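Local structure of putative endonuclease/exonuclease/phosphatase family protein (Bacteroides vulgatus ATCC 8482, 3G6S) at residues F96-N101 with V135-D140. The protein probably acts as a nuclease or related phosphoester-cleaving hydrolase of the DNase I-like endonuclease/exonuclease/phosphatase family. Numbering follows the deposited sequence.
Sequences FWLAEN and VNTHFD
Leu98 reaches across to Thr137 and Phe139 through a single methyl group, CD1, joining the ends of two strands of one sheet in the DNase I-like fold; Leu98 and Phe139 each lie just past the end of a strand, and Thr137 is still within one. Strand 117-125 runs between them, antiparallel to both 88-97 and 131-138, so the partners are next-but-one neighbours, and Leu98 and Phe139, the closest pair of backbone positions, stand 8.3 Å apart from CA to CA. The gap is crossed by the Leu98 side chain.

The apolar part of the contact lies between Leu98 and Phe139. CD1 of Leu98 comes obliquely upon the ring, 3.9 Å from CD1 of Phe139 and 3.9 Å from its CE1, and the two side chains run nearly perpendicular to each other. Leucine suits the place because its CD1 methyl, at the end of a branched apolar chain, can be set against the ring, while the flat phenylalanine offers a broad apolar partner and also meets the ring of Phe173. Ser150 of helix 144-161 touches both side chains, placing the contact under that helix. Leu98 itself is the centre of an inverse gamma turn, where the chain leaves its strand; the turn is marked by a weak bond from Ala99 N to Trp97 O, 2.7 Å long.

Thr137 adds a hydroxyl that meets the methyl by van der Waals contact. Its OG1 is swung opposite the backbone N (chi1 -178°) and lies at the edge of the Phe139 ring, in its plane. A threonine suits this buried place because its hydroxyl is satisfied by a hydrogen bond with Ile117 O on the intervening strand. That same oxygen packs against the leucine methyl, with Thr137 OG1 3.5 Å from Leu98 CD1.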
loop_
_atom_site.group_PDB
_atom_site.type_symbol
_atom_site.label_atom_id
_atom_site.label_comp_id
_atom_site.label_asym_id
_atom_site.label_seq_id
_atom_site.Cartn_x
_atom_site.Cartn_y
_atom_site.Cartn_z
ATOM N N PHE A 96 5.008 8.954 -9.283
ATOM C CA PHE A 96 4.374 9.594 -10.430
ATOM C C PHE A 96 2.898 9.832 -10.154
ATOM O O PHE A 96 2.319 9.218 -9.255
ATOM C CB PHE A 96 4.543 8.741 -11.694
ATOM C CG PHE A 96 4.004 7.347 -11.570
ATOM C CD1 PHE A 96 2.662 7.071 -11.839
ATOM C CD2 PHE A 96 4.836 6.309 -11.160
ATOM C CE1 PHE A 96 2.156 5.781 -11.695
ATOM C CE2 PHE A 96 4.343 5.019 -11.012
ATOM C CZ PHE A 96 2.998 4.753 -11.280
ATOM N N TRP A 97 2.288 10.722 -10.931
ATOM C CA TRP A 97 0.878 11.060 -10.754
ATOM C C TRP A 97 -0.069 10.245 -11.622
ATOM O O TRP A 97 0.125 10.124 -12.832
ATOM C CB TRP A 97 0.680 12.564 -10.993
ATOM C CG TRP A 97 1.042 13.355 -9.792
ATOM C CD1 TRP A 97 0.181 13.892 -8.869
ATOM C CD2 TRP A 97 2.361 13.570 -9.279
ATOM N NE1 TRP A 97 0.888 14.417 -7.808
ATOM C CE2 TRP A 97 2.228 14.234 -8.038
ATOM C CE3 TRP A 97 3.647 13.259 -9.748
ATOM C CZ2 TRP A 97 3.326 14.590 -7.256
ATOM C CZ3 TRP A 97 4.747 13.611 -8.971
ATOM C CH2 TRP A 97 4.577 14.275 -7.734
ATOM N N LEU A 98 -1.088 9.673 -10.985
ATOM C CA LEU A 98 -2.076 8.871 -11.693
ATOM C C LEU A 98 -2.943 9.811 -12.527
ATOM O O LEU A 98 -4.013 10.252 -12.098
ATOM C CB LEU A 98 -2.939 8.074 -10.697
ATOM C CG LEU A 98 -2.193 7.126 -9.733
ATOM C CD1 LEU A 98 -3.199 6.281 -8.944
ATOM C CD2 LEU A 98 -1.259 6.209 -10.519
ATOM N N ALA A 99 -2.450 10.122 -13.722
ATOM C CA ALA A 99 -3.131 11.017 -14.646
ATOM C C ALA A 99 -2.606 10.808 -16.061
ATOM O O ALA A 99 -1.753 9.959 -16.294
ATOM C CB ALA A 99 -2.919 12.471 -14.215
ATOM N N GLU A 100 -3.123 11.594 -16.998
ATOM C CA GLU A 100 -2.731 11.506 -18.394
ATOM C C GLU A 100 -1.229 11.729 -18.559
ATOM O O GLU A 100 -0.618 11.243 -19.510
ATOM C CB GLU A 100 -3.528 12.523 -19.209
ATOM C CG GLU A 100 -5.048 12.297 -19.149
ATOM C CD GLU A 100 -5.681 12.656 -17.795
ATOM O OE1 GLU A 100 -6.846 12.266 -17.561
ATOM O OE2 GLU A 100 -5.033 13.339 -16.973
ATOM N N ASN A 101 -0.642 12.466 -17.622
ATOM C CA ASN A 101 0.793 12.733 -17.631
ATOM C C ASN A 101 1.348 12.506 -16.229
ATOM O O ASN A 101 1.343 13.408 -15.394
ATOM C CB ASN A 101 1.086 14.170 -18.044
ATOM C CG ASN A 101 2.573 14.450 -18.110
ATOM O OD1 ASN A 101 3.006 15.603 -18.146
ATOM N ND2 ASN A 101 3.371 13.384 -18.135
ATOM N N VAL A 135 5.464 -1.248 -5.452
ATOM C CA VAL A 135 4.676 -0.106 -5.885
ATOM C C VAL A 135 3.528 0.031 -4.898
ATOM O O VAL A 135 2.812 -0.932 -4.634
ATOM C CB VAL A 135 4.120 -0.295 -7.321
ATOM C CG1 VAL A 135 3.305 0.931 -7.733
ATOM C CG2 VAL A 135 5.268 -0.485 -8.296
ATOM N N ASN A 136 3.378 1.230 -4.345
ATOM C CA ASN A 136 2.342 1.529 -3.368
ATOM C C ASN A 136 1.513 2.680 -3.891
ATOM O O ASN A 136 2.055 3.703 -4.305
ATOM C CB ASN A 136 2.974 1.932 -2.043
ATOM C CG ASN A 136 1.950 2.110 -0.963
ATOM O OD1 ASN A 136 1.123 1.218 -0.736
ATOM N ND2 ASN A 136 1.987 3.255 -0.277
ATOM N N THR A 137 0.196 2.536 -3.860
ATOM C CA THR A 137 -0.637 3.598 -4.389
ATOM C C THR A 137 -1.953 3.796 -3.628
ATOM O O THR A 137 -2.266 3.026 -2.724
ATOM C CB THR A 137 -0.911 3.311 -5.884
ATOM O OG1 THR A 137 -1.697 4.365 -6.447
ATOM C CG2 THR A 137 -1.635 1.990 -6.040
ATOM N N HIS A 138 -2.700 4.839 -3.994
ATOM C CA HIS A 138 -4.007 5.165 -3.391
ATOM C C HIS A 138 -4.930 5.653 -4.510
ATOM O O HIS A 138 -4.733 6.742 -5.038
ATOM C CB HIS A 138 -3.874 6.279 -2.347
ATOM C CG HIS A 138 -5.075 6.428 -1.467
ATOM N ND1 HIS A 138 -6.249 5.743 -1.698
ATOM C CD2 HIS A 138 -5.272 7.145 -0.336
ATOM C CE1 HIS A 138 -7.119 6.030 -0.739
ATOM N NE2 HIS A 138 -6.550 6.876 0.097
ATOM N N PHE A 139 -5.930 4.847 -4.869
ATOM C CA PHE A 139 -6.874 5.178 -5.945
ATOM C C PHE A 139 -8.001 6.145 -5.566
ATOM O O PHE A 139 -8.271 6.377 -4.386
ATOM C CB PHE A 139 -7.492 3.888 -6.493
ATOM C CG PHE A 139 -6.648 3.193 -7.529
ATOM C CD1 PHE A 139 -5.262 3.275 -7.496
ATOM C CD2 PHE A 139 -7.242 2.426 -8.522
ATOM C CE1 PHE A 139 -4.487 2.603 -8.442
ATOM C CE2 PHE A 139 -6.471 1.753 -9.467
ATOM C CZ PHE A 139 -5.095 1.842 -9.424
ATOM N N ASP A 140 -8.651 6.706 -6.588
ATOM C CA ASP A 140 -9.769 7.634 -6.412
ATOM C C ASP A 140 -11.050 6.837 -6.141
ATOM O O ASP A 140 -11.312 5.833 -6.801
ATOM C CB ASP A 140 -9.961 8.481 -7.675
ATOM C CG ASP A 140 -11.074 9.519 -7.529
ATOM O OD1 ASP A 140 -11.466 10.119 -8.548
ATOM O OD2 ASP A 140 -11.555 9.746 -6.398
#